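Long-range contacts in pullulanase (Klebsiella oxytoca, PDB 2YOC), which hydrolyses alpha-1,6-glucosidic linkages in pullulan and related branched alpha-glucans and is exported by a type 2 secretion system: residues Y378-D383 / E564-I569; G435-L440 / R573-A578. All blocks are in the same frame, centred on the assembly; numbering follows the deposited sequence.

Helix 567-582, between barrel strands 461-464 and 586-591, makes both contacts: its start faces the preceding beta domain, its middle another part of the barrel chain. Interaction 1 joins its start to strand 379-380 of the antiparallel sheet whose strands include most of the carbohydrate-binding module 48 family region. Interaction 2, with its centre about 17 Å from that of interaction 1, joins the middle of the helix to the loop between helices 419-423 and 446-457. The segments alternate along the chain: 378-383, 435-440, 564-569, 573-578. One helix, followed by barrel strand 586-591, thus ties the preceding beta domain and the early barrel chain together.

Interaction 1 of 2, residues Y378-D383 / E564-I569; sequences YSQVVD and EGTTRI. With SO4 (sulfate ion), chain O.
At the junction between the antiparallel beta domain and the start of barrel helix 567-582, Gln380 of strand 379-380 reaches across to Gly565 and Thr566. Its side chain is extended, with CG anti to the backbone N (chi1 -157°), and meets that of Thr566 at about a right angle. The amide oxygen OE1 lies 3.3 Å from Gly565 CA and beside the methyl CG2 of Thr566, but makes no hydrogen bond to this segment; it is bonded instead to the hydroxyl of Ser371. The other amide atom, NE2, gives a hydrogen bond to Gly342 O and a second, of 3.2 Å from NE2 to O1 of a bound sulfate at 154°. With partners at both ends, the amide is held against rotation. Thr566 OG1 donates to sulfate O2 at 2.9 Å, so the ion, probably from the crystallisation liquor, bridges the two segments. With chi1 at 68°, Thr566 presents its hydroxyl to the sulfate and its methyl toward segment 378-383, where CG2 packs 3.6 Å from CG2 of Val382, just past the strand. That same valine methyl lies 4.2 Å from Ile569 CD1, three residues after Thr566. Gly565, whose backbone angles call for glycine, also pairs through its backbone with Leu372. This is a domain interface in which strand 379-380 and the residues after it meet the start of a barrel helix.

Interaction 2 of 2, residues G435-L440 / R573-A578; sequences GKYLAL and RTMIQA
Met575, a selenomethionine, stands at the centre of an interface without hydrogen bonds across it, where the loop residues Tyr437, Leu438 and Leu440 lie against one side of helix 567-582. The Met-aromatic component comes first. The selenium is 5.1 Å from the centroid of the Tyr437 ring, 76° off the ring normal, and therefore at the edge of the ring. The terminal methyl CE comes to 3.8 Å from Tyr437 CD1. Met575 has CG anti to its own backbone N (chi1 180°), then turns at chi3 (52°), which brings CE back to the same ring carbon that SE approaches. Aliphatic packing makes up the rest. Leu440 CD2 lies 3.8 Å from Met575 CG, the two side chains crossing obliquely, while Leu440 CB faces Ala578 CB at 4.4 Å, one turn further along the helix. Separately, Leu438 CD2 touches Thr574 CG2, 3.7 Å away; the threonine hydroxyl is turned back to Lys570 O of its own helix. Backbone takes part too: the carbonyl oxygen of Tyr437 borders CB and CG of Met575 and accepts the N-H of Leu440 in the 3-10 turn. At the far end of the tyrosine, OH is hydrogen-bonded to the carbonyl oxygen of Glu556, a residue of a calcium site. Met575 also touches Ile419, so helix 567-582 meets helix 419-423 directly, while Ala439 rests on Ser423 of that helix and Leu440 reaches Met447 and Leu451 of helix 446-457.

Interaction 1 of 2, residues Y378-D383 / E564-I569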
loop_
_atom_site.group_PDB
_atom_site.type_symbol
_atom_site.label_atom_id
_atom_site.label_comp_id
_atom_site.label_asym_id
_atom_site.label_seq_id
_atom_site.Cartn_x
_atom_site.Cartn_y
_atom_site.Cartn_z
ATOM N N TYR B 378 42.881 21.793 -38.004
ATOM C CA TYR B 378 44.226 21.441 -37.537
ATOM C C TYR B 378 44.342 21.690 -36.043
ATOM O O TYR B 378 43.836 22.702 -35.532
ATOM C CB TYR B 378 45.317 22.271 -38.244
ATOM C CG TYR B 378 45.332 22.192 -39.754
ATOM C CD1 TYR B 378 44.475 22.979 -40.521
ATOM C CD2 TYR B 378 46.274 21.414 -40.421
ATOM C CE1 TYR B 378 44.500 22.931 -41.914
ATOM C CE2 TYR B 378 46.349 21.402 -41.814
ATOM C CZ TYR B 378 45.451 22.151 -42.560
ATOM O OH TYR B 378 45.494 22.109 -43.940
ATOM N N SER B 379 45.062 20.793 -35.347
ATOM C CA SER B 379 45.355 20.983 -33.924
ATOM C C SER B 379 46.540 21.994 -33.858
ATOM O O SER B 379 47.309 22.113 -34.819
ATOM C CB SER B 379 45.762 19.664 -33.278
ATOM O OG SER B 379 44.819 18.628 -33.456
ATOM N N GLN B 380 46.659 22.732 -32.757
ATOM C CA GLN B 380 47.754 23.667 -32.553
ATOM C C GLN B 380 48.550 23.295 -31.298
ATOM O O GLN B 380 47.953 22.937 -30.284
ATOM C CB GLN B 380 47.206 25.086 -32.398
ATOM C CG GLN B 380 48.238 26.153 -32.746
ATOM C CD GLN B 380 47.774 27.550 -32.431
ATOM O OE1 GLN B 380 46.702 27.774 -31.846
ATOM N NE2 GLN B 380 48.603 28.517 -32.767
ATOM N N VAL B 381 49.886 23.395 -31.356
ATOM C CA VAL B 381 50.753 23.170 -30.193
ATOM C C VAL B 381 50.560 24.402 -29.308
ATOM O O VAL B 381 50.724 25.526 -29.781
ATOM C CB VAL B 381 52.255 22.974 -30.563
ATOM C CG1 VAL B 381 53.128 22.992 -29.313
ATOM C CG2 VAL B 381 52.475 21.691 -31.354
ATOM N N VAL B 382 50.190 24.189 -28.037
ATOM C CA VAL B 382 49.941 25.267 -27.088
ATOM C C VAL B 382 50.440 24.987 -25.671
ATOM O O VAL B 382 50.620 23.833 -25.277
ATOM C CB VAL B 382 48.451 25.684 -27.117
ATOM C CG1 VAL B 382 47.598 24.837 -26.174
ATOM C CG2 VAL B 382 48.286 27.162 -26.809
ATOM N N ASP B 383 50.652 26.073 -24.910
ATOM C CA ASP B 383 51.052 26.059 -23.503
ATOM C C ASP B 383 50.034 26.894 -22.725
ATOM O O ASP B 383 50.196 28.119 -22.607
ATOM C CB ASP B 383 52.479 26.605 -23.334
ATOM C CG ASP B 383 52.888 26.725 -21.889
ATOM O OD1 ASP B 383 52.932 25.675 -21.198
ATOM O OD2 ASP B 383 53.085 27.881 -21.422
ATOM N N GLU B 564 40.903 31.498 -35.377
ATOM C CA GLU B 564 42.165 30.970 -35.868
ATOM C C GLU B 564 43.230 31.124 -34.789
ATOM O O GLU B 564 43.718 32.234 -34.541
ATOM C CB GLU B 564 42.569 31.662 -37.181
ATOM C CG GLU B 564 43.844 31.128 -37.812
ATOM C CD GLU B 564 43.822 29.748 -38.458
ATOM O OE1 GLU B 564 42.744 29.106 -38.554
ATOM O OE2 GLU B 564 44.919 29.315 -38.879
ATOM N N GLY B 565 43.548 30.009 -34.146
ATOM C CA GLY B 565 44.584 29.981 -33.137
ATOM C C GLY B 565 44.113 30.077 -31.715
ATOM O O GLY B 565 42.992 29.680 -31.375
ATOM N N THR B 566 45.018 30.589 -30.875
ATOM C CA THR B 566 44.889 30.715 -29.422
ATOM C C THR B 566 43.951 31.796 -28.937
ATOM O O THR B 566 43.517 31.714 -27.787
ATOM C CB THR B 566 46.263 30.837 -28.770
ATOM O OG1 THR B 566 46.863 32.095 -29.127
ATOM C CG2 THR B 566 47.170 29.673 -29.118
ATOM N N THR B 567 43.616 32.800 -29.780
ATOM C CA THR B 567 42.706 33.888 -29.376
ATOM C C THR B 567 41.526 33.412 -28.484
ATOM O O THR B 567 41.262 34.031 -27.449
ATOM C CB THR B 567 42.329 34.768 -30.574
ATOM O OG1 THR B 567 43.402 35.677 -30.795
ATOM C CG2 THR B 567 41.058 35.558 -30.361
ATOM N N ARG B 568 40.879 32.294 -28.855
ATOM C CA ARG B 568 39.764 31.772 -28.094
ATOM C C ARG B 568 40.082 31.517 -26.571
ATOM O O ARG B 568 39.272 31.893 -25.696
ATOM C CB ARG B 568 39.097 30.587 -28.826
ATOM C CG ARG B 568 39.933 29.312 -28.902
ATOM C CD ARG B 568 39.217 28.184 -29.620
ATOM N NE ARG B 568 39.309 28.264 -31.081
ATOM C CZ ARG B 568 38.970 27.268 -31.898
ATOM N NH1 ARG B 568 38.523 26.124 -31.408
ATOM N NH2 ARG B 568 39.083 27.411 -33.209
ATOM N N ILE B 569 41.290 30.947 -26.271
ATOM C CA ILE B 569 41.778 30.658 -24.913
ATOM C C ILE B 569 41.833 31.914 -24.066
ATOM O O ILE B 569 41.283 31.895 -22.967
ATOM C CB ILE B 569 43.137 29.927 -24.927
ATOM C CG1 ILE B 569 43.026 28.617 -25.707
ATOM C CG2 ILE B 569 43.675 29.694 -23.484
ATOM C CD1 ILE B 569 44.242 28.223 -26.327
HETATM S S SO4 O . 48.444 32.602 -32.247
HETATM O O1 SO4 O . 47.727 31.586 -33.055
HETATM O O2 SO4 O . 49.036 31.951 -31.063
HETATM O O3 SO4 O . 47.485 33.637 -31.770
HETATM O O4 SO4 O . 49.509 33.243 -33.048
#

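Interaction 2 of 2, residues G435-L440 / R573-A578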
loop_
_atom_site.group_PDB
_atom_site.type_symbol
_atom_site.label_atom_id
_atom_site.label_comp_id
_atom_site.label_asym_id
_atom_site.label_seq_id
_atom_site.Cartn_x
_atom_site.Cartn_y
_atom_site.Cartn_z
ATOM N N GLY B 435 27.135 37.765 -29.196
ATOM C CA GLY B 435 27.233 36.317 -29.383
ATOM C C GLY B 435 28.653 35.806 -29.166
ATOM O O GLY B 435 29.040 34.791 -29.749
ATOM N N LYS B 436 29.436 36.524 -28.333
ATOM C CA LYS B 436 30.829 36.217 -28.017
ATOM C C LYS B 436 31.071 36.047 -26.512
ATOM O O LYS B 436 30.263 36.502 -25.702
ATOM C CB LYS B 436 31.759 37.328 -28.548
ATOM C CG LYS B 436 31.579 37.664 -30.018
ATOM C CD LYS B 436 32.263 36.663 -30.928
ATOM C CE LYS B 436 31.787 36.814 -32.342
ATOM N NZ LYS B 436 32.147 35.624 -33.150
ATOM N N TYR B 437 32.203 35.401 -26.141
ATOM C CA TYR B 437 32.608 35.248 -24.737
ATOM C C TYR B 437 32.815 36.653 -24.175
ATOM O O TYR B 437 32.329 36.954 -23.083
ATOM C CB TYR B 437 33.934 34.472 -24.591
ATOM C CG TYR B 437 33.971 33.069 -25.161
ATOM C CD1 TYR B 437 33.166 32.058 -24.633
ATOM C CD2 TYR B 437 34.902 32.717 -26.141
ATOM C CE1 TYR B 437 33.227 30.749 -25.123
ATOM C CE2 TYR B 437 34.987 31.407 -26.626
ATOM C CZ TYR B 437 34.144 30.428 -26.115
ATOM O OH TYR B 437 34.180 29.146 -26.604
ATOM N N LEU B 438 33.496 37.528 -24.955
ATOM C CA LEU B 438 33.814 38.907 -24.558
ATOM C C LEU B 438 32.629 39.811 -24.233
ATOM O O LEU B 438 32.814 40.802 -23.536
ATOM C CB LEU B 438 34.771 39.568 -25.530
ATOM C CG LEU B 438 36.180 39.004 -25.583
ATOM C CD1 LEU B 438 36.962 39.687 -26.703
ATOM C CD2 LEU B 438 36.902 39.147 -24.241
ATOM N N ALA B 439 31.406 39.430 -24.668
ATOM C CA ALA B 439 30.170 40.144 -24.346
ATOM C C ALA B 439 30.035 40.338 -22.832
ATOM O O ALA B 439 29.553 41.373 -22.395
ATOM C CB ALA B 439 28.971 39.371 -24.859
ATOM N N LEU B 440 30.490 39.368 -22.034
ATOM C CA LEU B 440 30.401 39.493 -20.592
ATOM C C LEU B 440 31.264 40.635 -20.028
ATOM O O LEU B 440 31.082 41.014 -18.873
ATOM C CB LEU B 440 30.680 38.160 -19.892
ATOM C CG LEU B 440 29.541 37.130 -19.802
ATOM C CD1 LEU B 440 28.266 37.707 -19.210
ATOM C CD2 LEU B 440 29.317 36.394 -21.119
ATOM N N ARG B 573 38.955 32.692 -20.970
ATOM C CA ARG B 573 39.501 33.040 -19.661
ATOM C C ARG B 573 39.033 34.436 -19.250
ATOM O O ARG B 573 38.514 34.599 -18.146
ATOM C CB ARG B 573 41.023 32.930 -19.668
ATOM C CG ARG B 573 41.500 31.502 -19.490
ATOM C CD ARG B 573 42.995 31.393 -19.691
ATOM N NE ARG B 573 43.556 30.164 -19.126
ATOM C CZ ARG B 573 44.789 29.743 -19.359
ATOM N NH1 ARG B 573 45.595 30.441 -20.147
ATOM N NH2 ARG B 573 45.225 28.614 -18.818
ATOM N N THR B 574 39.096 35.403 -20.185
ATOM C CA THR B 574 38.605 36.753 -19.960
ATOM C C THR B 574 37.151 36.725 -19.515
ATOM O O THR B 574 36.811 37.435 -18.568
ATOM C CB THR B 574 38.819 37.645 -21.165
ATOM O OG1 THR B 574 40.201 37.579 -21.572
ATOM C CG2 THR B 574 38.400 39.093 -20.873
HETATM N N MSE B 575 36.304 35.881 -20.158
HETATM C CA MSE B 575 34.902 35.742 -19.752
HETATM C C MSE B 575 34.817 35.162 -18.330
HETATM O O MSE B 575 34.034 35.684 -17.530
HETATM C CB MSE B 575 34.123 34.879 -20.723
HETATM C CG MSE B 575 32.681 34.711 -20.329
HETATM SE SE MSE B 575 31.853 33.256 -21.288
HETATM C CE MSE B 575 33.243 31.816 -20.870
ATOM N N ILE B 576 35.650 34.137 -17.998
ATOM C CA ILE B 576 35.646 33.561 -16.664
ATOM C C ILE B 576 35.983 34.638 -15.636
ATOM O O ILE B 576 35.214 34.831 -14.686
ATOM C CB ILE B 576 36.515 32.269 -16.521
ATOM C CG1 ILE B 576 36.092 31.141 -17.522
ATOM C CG2 ILE B 576 36.549 31.770 -15.070
ATOM C CD1 ILE B 576 34.638 30.540 -17.340
ATOM N N GLN B 577 37.061 35.396 -15.859
ATOM C CA GLN B 577 37.430 36.457 -14.918
ATOM C C GLN B 577 36.290 37.468 -14.684
ATOM O O GLN B 577 36.005 37.795 -13.537
ATOM C CB GLN B 577 38.718 37.150 -15.333
ATOM C CG GLN B 577 39.338 37.920 -14.200
ATOM C CD GLN B 577 40.716 38.363 -14.560
ATOM O OE1 GLN B 577 40.924 39.184 -15.463
ATOM N NE2 GLN B 577 41.684 37.857 -13.839
ATOM N N ALA B 578 35.608 37.899 -15.761
ATOM C CA ALA B 578 34.476 38.810 -15.725
ATOM C C ALA B 578 33.351 38.212 -14.882
ATOM O O ALA B 578 32.878 38.874 -13.956
ATOM C CB ALA B 578 33.984 39.088 -17.144
#